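Local coordinates for uncharacterized protein (Bacteroides ovatus, PDB 4IRT), which is of uncharacterised function but, as a putative neuraminidase built on BNR-repeat-like beta-propeller sheets, may act on sialylated glycans, at residues Trp163-Val166 / Gln167-Leu170; Ile233-Asn237 / Ala238-Cys242; Asp370-Leu373 / Trp374-Gln377. All coordinates share one frame; numbering follows the deposited sequence.

Contact 1: residues Trp163-Val166 / Gln167-Leu170; sequences WTRV and QDIL
R165 and D168, three residues apart where strand 162-167 runs out into a loop, are joined by a salt bridge: NE of R165 donates to OD1 of D168 over 2.9 Å, with an N-H...O angle of 155°. The oxygen lies at the edge of the guanidinium, almost in its plane, but the arginine reaches it from above the carboxylate, the two flat groups standing 80° apart. With CG anti to the backbone N (chi1 -177°) and bends at chi2 and chi3, the arginine curves forward alongside the turn, and its CD rests 3.5 Å from O of Q167. The Q167 side chain, bent at chi2, curls over the V166 carbonyl, CD 3.2 Å from O of V166, and its NE2 bonds O of G218. These are the tight parts, the arginine walled by V152 and Y141 of the same four-stranded sheet. D168 is exposed and forms the looser, solvent-facing side. V166 and Q167 both pair with M153, a classic beta bulge that turns the strand's corner. R165 has a second acidic partner, D120 at NH2, while N154 takes a bond from NH1. One cation is thus shared between two carboxylates, probably lowering the cost of placing D120 and D168 so near.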
loop_
_atom_site.group_PDB
_atom_site.type_symbol
_atom_site.label_atom_id
_atom_site.label_comp_id
_atom_site.label_asym_id
_atom_site.label_seq_id
_atom_site.Cartn_x
_atom_site.Cartn_y
_atom_site.Cartn_z
ATOM N N TRP A 163 -18.780 12.139 -2.779
ATOM C CA TRP A 163 -18.418 10.945 -2.042
ATOM C C TRP A 163 -19.620 10.459 -1.283
ATOM O O TRP A 163 -20.354 11.274 -0.728
ATOM C CB TRP A 163 -17.332 11.262 -1.021
ATOM C CG TRP A 163 -16.010 11.526 -1.627
ATOM C CD1 TRP A 163 -15.490 12.733 -1.940
ATOM C CD2 TRP A 163 -15.027 10.554 -1.985
ATOM N NE1 TRP A 163 -14.238 12.588 -2.483
ATOM C CE2 TRP A 163 -13.928 11.255 -2.525
ATOM C CE3 TRP A 163 -14.978 9.160 -1.917
ATOM C CZ2 TRP A 163 -12.758 10.603 -2.987
ATOM C CZ3 TRP A 163 -13.830 8.495 -2.359
ATOM C CH2 TRP A 163 -12.731 9.220 -2.908
ATOM N N THR A 164 -19.793 9.140 -1.249
ATOM C CA THR A 164 -20.774 8.523 -0.375
ATOM C C THR A 164 -20.179 7.333 0.354
ATOM O O THR A 164 -19.245 6.679 -0.121
ATOM C CB THR A 164 -22.002 8.050 -1.163
ATOM O OG1 THR A 164 -21.568 7.199 -2.225
ATOM C CG2 THR A 164 -22.759 9.251 -1.727
ATOM N N ARG A 165 -20.714 7.057 1.530
ATOM C CA ARG A 165 -20.259 5.930 2.316
ATOM C C ARG A 165 -20.665 4.616 1.629
ATOM O O ARG A 165 -21.812 4.466 1.217
ATOM C CB ARG A 165 -20.852 6.006 3.721
ATOM C CG ARG A 165 -20.369 4.910 4.649
ATOM C CD ARG A 165 -18.955 5.166 5.146
ATOM N NE ARG A 165 -19.000 6.003 6.352
ATOM C CZ ARG A 165 -18.515 7.234 6.477
ATOM N NH1 ARG A 165 -17.937 7.855 5.480
ATOM N NH2 ARG A 165 -18.631 7.858 7.633
ATOM N N VAL A 166 -19.739 3.674 1.538
ATOM C CA VAL A 166 -20.020 2.319 1.026
ATOM C C VAL A 166 -20.184 1.328 2.164
ATOM O O VAL A 166 -21.179 0.587 2.225
ATOM C CB VAL A 166 -18.928 1.839 0.059
ATOM C CG1 VAL A 166 -19.199 0.408 -0.396
ATOM C CG2 VAL A 166 -18.856 2.785 -1.139
ATOM N N GLN A 167 -19.212 1.294 3.070
ATOM C CA GLN A 167 -19.378 0.490 4.272
ATOM C C GLN A 167 -18.933 1.262 5.496
ATOM O O GLN A 167 -17.842 1.835 5.518
ATOM C CB GLN A 167 -18.611 -0.831 4.205
ATOM C CG GLN A 167 -19.013 -1.798 3.100
ATOM C CD GLN A 167 -20.419 -2.368 3.224
ATOM O OE1 GLN A 167 -21.058 -2.281 4.265
ATOM N NE2 GLN A 167 -20.913 -2.944 2.140
ATOM N N ASP A 168 -19.824 1.266 6.473
ATOM C CA ASP A 168 -19.580 1.763 7.823
ATOM C C ASP A 168 -18.928 0.699 8.675
ATOM O O ASP A 168 -18.079 1.014 9.498
ATOM C CB ASP A 168 -20.923 2.124 8.485
ATOM C CG ASP A 168 -21.478 3.427 7.979
ATOM O OD1 ASP A 168 -20.759 4.434 8.120
ATOM O OD2 ASP A 168 -22.625 3.454 7.451
ATOM N N ILE A 169 -19.405 -0.537 8.564
ATOM C CA ILE A 169 -18.747 -1.649 9.242
ATOM C C ILE A 169 -18.595 -2.877 8.338
ATOM O O ILE A 169 -19.555 -3.632 8.086
ATOM C CB ILE A 169 -19.439 -2.043 10.556
ATOM C CG1 ILE A 169 -19.803 -0.800 11.391
ATOM C CG2 ILE A 169 -18.513 -2.952 11.351
ATOM C CD1 ILE A 169 -20.327 -1.116 12.772
ATOM N N LEU A 170 -17.368 -3.079 7.880
ATOM C CA LEU A 170 -17.032 -4.162 6.992
ATOM C C LEU A 170 -16.311 -5.269 7.745
ATOM O O LEU A 170 -16.665 -6.433 7.602
ATOM C CB LEU A 170 -16.152 -3.625 5.862
ATOM C CG LEU A 170 -15.722 -4.612 4.792
ATOM C CD1 LEU A 170 -16.908 -5.391 4.224
ATOM C CD2 LEU A 170 -15.016 -3.845 3.682
#

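Contact 2: residues Ile233-Asn237 / Ala238-Cys242; sequences IKLSN and AEYAC
Y240 reaches back along the chain to L235, its hydroxyl donating to the backbone O of L235 over 2.7 Å. CB leaves the strand with CG anti to the carbonyl carbon (chi1 -71°), which carries the ring back toward the preceding loop. Farther out, CE1 and CZ each stand 3.5 Å from that same O of L235, which lies at the ring edge, close to the ring plane. OH then meets the oxygen in the carbonyl plane, on a lone pair (C=O...O angle 122°), and brushes CD1 of L235 at 3.6 Å. The same OH is also bonded to NE1 of W197, and R243 makes a cation-pi contact with the ring. A phenylalanine in its place would probably leave the L235 carbonyl and the W197 indole N-H without this shared partner. Residues 239-242 form the outermost strand of a four-stranded antiparallel sheet, consistent with a beta-propeller blade; A241 and C242 both face I209, a classic beta bulge at the corner. Ahead of the strand the loop closes on itself: N of A238 donates to O of K234 at 3.1 Å, somewhat bent (137°), and CG2 of I233 packs 3.7 Å from CB of A238. N237 braces the turn from within, OD1 accepting from N of K234 at 2.7 Å in the carbonyl plane. On another side of the turn one water donates to both O of S236 and O of A238, while NZ of K234 curls over to OG of S236.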
loop_
_atom_site.group_PDB
_atom_site.type_symbol
_atom_site.label_atom_id
_atom_site.label_comp_id
_atom_site.label_asym_id
_atom_site.label_seq_id
_atom_site.Cartn_x
_atom_site.Cartn_y
_atom_site.Cartn_z
ATOM N N ILE A 233 -17.757 -8.726 8.731
ATOM C CA ILE A 233 -16.916 -9.912 8.785
ATOM C C ILE A 233 -16.177 -9.919 10.099
ATOM O O ILE A 233 -15.440 -8.975 10.400
ATOM C CB ILE A 233 -15.916 -9.975 7.614
ATOM C CG1 ILE A 233 -16.652 -9.762 6.275
ATOM C CG2 ILE A 233 -15.201 -11.323 7.629
ATOM C CD1 ILE A 233 -15.726 -9.647 5.062
ATOM N N LYS A 234 -16.349 -11.008 10.851
ATOM C CA LYS A 234 -15.777 -11.204 12.175
ATOM C C LYS A 234 -14.778 -12.365 12.168
ATOM O O LYS A 234 -14.673 -13.110 11.191
ATOM C CB LYS A 234 -16.874 -11.626 13.161
ATOM C CG LYS A 234 -18.088 -10.730 13.277
ATOM C CD LYS A 234 -19.099 -11.314 14.275
ATOM C CE LYS A 234 -19.818 -12.551 13.733
ATOM N NZ LYS A 234 -20.019 -13.631 14.751
ATOM N N LEU A 235 -14.093 -12.541 13.295
ATOM C CA LEU A 235 -13.233 -13.702 13.521
ATOM C C LEU A 235 -13.892 -14.999 13.073
ATOM O O LEU A 235 -13.283 -15.830 12.379
ATOM C CB LEU A 235 -12.886 -13.806 15.014
ATOM C CG LEU A 235 -11.805 -14.842 15.298
ATOM C CD1 LEU A 235 -10.422 -14.212 15.235
ATOM C CD2 LEU A 235 -12.021 -15.483 16.655
ATOM N N SER A 236 -15.155 -15.180 13.445
ATOM C CA SER A 236 -15.807 -16.450 13.233
ATOM C C SER A 236 -16.148 -16.774 11.782
ATOM O O SER A 236 -16.075 -17.938 11.425
ATOM C CB SER A 236 -17.072 -16.563 14.090
ATOM O OG SER A 236 -18.021 -15.608 13.673
ATOM N N ASN A 237 -16.525 -15.790 10.966
ATOM C CA ASN A 237 -16.997 -16.068 9.594
ATOM C C ASN A 237 -16.013 -15.705 8.498
ATOM O O ASN A 237 -16.259 -15.996 7.316
ATOM C CB ASN A 237 -18.393 -15.426 9.333
ATOM C CG ASN A 237 -18.387 -13.909 9.446
ATOM O OD1 ASN A 237 -17.607 -13.338 10.200
ATOM N ND2 ASN A 237 -19.259 -13.252 8.694
ATOM N N ALA A 238 -14.902 -15.083 8.875
ATOM C CA ALA A 238 -13.911 -14.672 7.882
ATOM C C ALA A 238 -13.367 -15.886 7.135
ATOM O O ALA A 238 -13.241 -16.962 7.721
ATOM C CB ALA A 238 -12.770 -13.941 8.557
ATOM N N GLU A 239 -12.998 -15.674 5.871
ATOM C CA GLU A 239 -12.272 -16.650 5.112
ATOM C C GLU A 239 -10.801 -16.562 5.514
ATOM O O GLU A 239 -10.191 -15.505 5.390
ATOM C CB GLU A 239 -12.416 -16.440 3.597
ATOM C CG GLU A 239 -11.645 -17.511 2.818
ATOM C CD GLU A 239 -11.753 -17.442 1.312
ATOM O OE1 GLU A 239 -12.417 -16.525 0.747
ATOM O OE2 GLU A 239 -11.139 -18.356 0.690
ATOM N N TYR A 240 -10.220 -17.682 5.948
ATOM C CA TYR A 240 -8.802 -17.732 6.274
ATOM C C TYR A 240 -7.981 -18.151 5.065
ATOM O O TYR A 240 -7.964 -19.320 4.672
ATOM C CB TYR A 240 -8.573 -18.619 7.509
ATOM C CG TYR A 240 -9.125 -17.885 8.726
ATOM C CD1 TYR A 240 -10.502 -17.899 9.011
ATOM C CD2 TYR A 240 -8.306 -17.080 9.503
ATOM C CE1 TYR A 240 -11.031 -17.157 10.066
ATOM C CE2 TYR A 240 -8.820 -16.357 10.581
ATOM C CZ TYR A 240 -10.184 -16.395 10.850
ATOM O OH TYR A 240 -10.676 -15.638 11.887
ATOM N N ALA A 241 -7.256 -17.192 4.515
ATOM C CA ALA A 241 -6.289 -17.477 3.461
ATOM C C ALA A 241 -5.083 -18.251 4.001
ATOM O O ALA A 241 -4.551 -19.138 3.321
ATOM C CB ALA A 241 -5.841 -16.206 2.779
ATOM N N CYS A 242 -4.671 -17.929 5.221
ATOM C CA CYS A 242 -3.561 -18.633 5.862
ATOM C C CYS A 242 -3.715 -18.499 7.353
ATOM O O CYS A 242 -3.726 -17.365 7.893
ATOM C CB CYS A 242 -2.202 -18.111 5.385
ATOM S SG CYS A 242 -0.777 -19.127 5.919
HETATM O O HOH W 1 -14.399 -18.759 9.386
#

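Contact 3: residues Asp370-Leu373 / Trp374-Gln377; sequences DTEL and WKKQ
This is an i to i+4 and i to i+3 contact within one short helix, 371-377, the only helix in a chain otherwise made of strands and loops. Four successive backbone bonds hold it, from N of W374, K375, K376 and Q377 to O of D370, T371, E372 and L373; the last, N of Q377 to O of L373, measures 2.8 Å. D370 is the N-cap: its OD1 accepts from N of L373 at 3.0 Å, the N-H meeting the oxygen from above the carboxylate plane, while OD2 is held by T30 and Q35. On the flank, E372 and K375 lie side by side and point the same way. A salt bridge joins them: NZ of K375 donates to OE2 of E372 over 2.9 Å, on the oxygen's syn lone pair, and CE passes 3.4 Å from that oxygen. E372 gets there by a bend at chi2 (-47°), whereas K375 runs extended beyond CG, its CG 3.3 Å from O of T371. The lysine also bonds O of V185 and makes a cation-pi contact with Y184, tying the helix to strand 178-185. L373 crosses Q377 obliquely, CD1 sitting 3.7 Å from CD of the amide. The W374 indole leads away to strand 318-322, where NE1 bonds O of V321, while D370, E372 and L373 pack on strand 28-31; E372 and K375 also touch P131 of strand 124-131.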
loop_
_atom_site.group_PDB
_atom_site.type_symbol
_atom_site.label_atom_id
_atom_site.label_comp_id
_atom_site.label_asym_id
_atom_site.label_seq_id
_atom_site.Cartn_x
_atom_site.Cartn_y
_atom_site.Cartn_z
ATOM N N ASP A 370 3.801 2.252 -9.020
ATOM C CA ASP A 370 2.792 2.852 -9.866
ATOM C C ASP A 370 1.852 1.722 -10.270
ATOM O O ASP A 370 2.038 1.033 -11.294
ATOM C CB ASP A 370 3.434 3.546 -11.046
ATOM C CG ASP A 370 2.460 4.328 -11.884
ATOM O OD1 ASP A 370 1.249 4.015 -11.882
ATOM O OD2 ASP A 370 2.938 5.279 -12.549
ATOM N N THR A 371 0.840 1.524 -9.434
ATOM C CA THR A 371 -0.107 0.429 -9.618
ATOM C C THR A 371 -0.769 0.478 -11.000
ATOM O O THR A 371 -0.939 -0.535 -11.659
ATOM C CB THR A 371 -1.218 0.448 -8.559
ATOM O OG1 THR A 371 -1.834 1.741 -8.531
ATOM C CG2 THR A 371 -0.674 0.124 -7.180
ATOM N N GLU A 372 -1.147 1.671 -11.432
ATOM C CA GLU A 372 -1.865 1.838 -12.693
ATOM C C GLU A 372 -1.002 1.593 -13.936
ATOM O O GLU A 372 -1.447 1.010 -14.913
ATOM C CB GLU A 372 -2.561 3.202 -12.701
ATOM C CG GLU A 372 -3.528 3.350 -11.521
ATOM C CD GLU A 372 -4.454 2.136 -11.332
ATOM O OE1 GLU A 372 -5.307 1.898 -12.204
ATOM O OE2 GLU A 372 -4.311 1.409 -10.328
ATOM N N LEU A 373 0.261 1.987 -13.890
ATOM C CA LEU A 373 1.172 1.718 -14.980
ATOM C C LEU A 373 1.409 0.228 -15.153
ATOM O O LEU A 373 1.502 -0.247 -16.268
ATOM C CB LEU A 373 2.505 2.413 -14.746
ATOM C CG LEU A 373 3.497 2.383 -15.893
ATOM C CD1 LEU A 373 2.957 3.098 -17.131
ATOM C CD2 LEU A 373 4.754 3.072 -15.405
ATOM N N TRP A 374 1.479 -0.522 -14.064
ATOM C CA TRP A 374 1.594 -1.961 -14.189
ATOM C C TRP A 374 0.317 -2.530 -14.858
ATOM O O TRP A 374 0.408 -3.334 -15.806
ATOM C CB TRP A 374 1.890 -2.623 -12.834
ATOM C CG TRP A 374 1.872 -4.107 -12.986
ATOM C CD1 TRP A 374 0.853 -4.953 -12.653
ATOM C CD2 TRP A 374 2.858 -4.903 -13.633
ATOM N NE1 TRP A 374 1.170 -6.230 -13.010
ATOM C CE2 TRP A 374 2.403 -6.239 -13.601
ATOM C CE3 TRP A 374 4.119 -4.633 -14.179
ATOM C CZ2 TRP A 374 3.143 -7.289 -14.117
ATOM C CZ3 TRP A 374 4.843 -5.689 -14.706
ATOM C CH2 TRP A 374 4.355 -6.999 -14.646
ATOM N N LYS A 375 -0.855 -2.110 -14.385
ATOM C CA LYS A 375 -2.098 -2.625 -14.921
ATOM C C LYS A 375 -2.293 -2.314 -16.402
ATOM O O LYS A 375 -2.774 -3.159 -17.156
ATOM C CB LYS A 375 -3.292 -2.068 -14.155
ATOM C CG LYS A 375 -3.408 -2.518 -12.706
ATOM C CD LYS A 375 -4.645 -1.849 -12.130
ATOM C CE LYS A 375 -4.731 -1.985 -10.640
ATOM N NZ LYS A 375 -5.804 -1.049 -10.189
ATOM N N LYS A 376 -1.951 -1.097 -16.811
ATOM C CA LYS A 376 -2.257 -0.628 -18.170
ATOM C C LYS A 376 -1.129 -0.912 -19.133
ATOM O O LYS A 376 -1.388 -1.171 -20.304
ATOM C CB LYS A 376 -2.546 0.874 -18.182
ATOM C CG LYS A 376 -3.667 1.330 -17.271
ATOM C CD LYS A 376 -5.031 1.008 -17.827
ATOM C CE LYS A 376 -6.106 1.523 -16.876
ATOM N NZ LYS A 376 -7.473 1.420 -17.456
ATOM N N GLN A 377 0.118 -0.854 -18.668
ATOM C CA GLN A 377 1.269 -0.951 -19.565
ATOM C C GLN A 377 2.303 -2.038 -19.247
ATOM O O GLN A 377 3.260 -2.208 -19.985
ATOM C CB GLN A 377 1.954 0.417 -19.693
ATOM C CG GLN A 377 1.045 1.499 -20.244
ATOM C CD GLN A 377 1.814 2.748 -20.631
ATOM O OE1 GLN A 377 2.943 2.661 -21.100
ATOM N NE2 GLN A 377 1.203 3.911 -20.437
#

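Overall arrangement
Along the chain the three contacts follow in series; none nests within or crosses another. Contact 1 closes the turn at the end of strand 162-167, an outermost strand of one four-stranded sheet. Contact 2 comes next, closing the loop that leads into strand 239-242 at the outer side of another sheet. The two meet directly: O of L170 and N of I233 are 2.8 Å apart, probably hydrogen-bonded, linking the loops. Contact 3, the only helix, stands apart, its nearest atoms about 14 Å from contact 1 and about 20 Å from contact 2, yet it touches the opposite outermost strands of both their sheets, 124-131 and 178-185, and also strands 28-31 and 318-322.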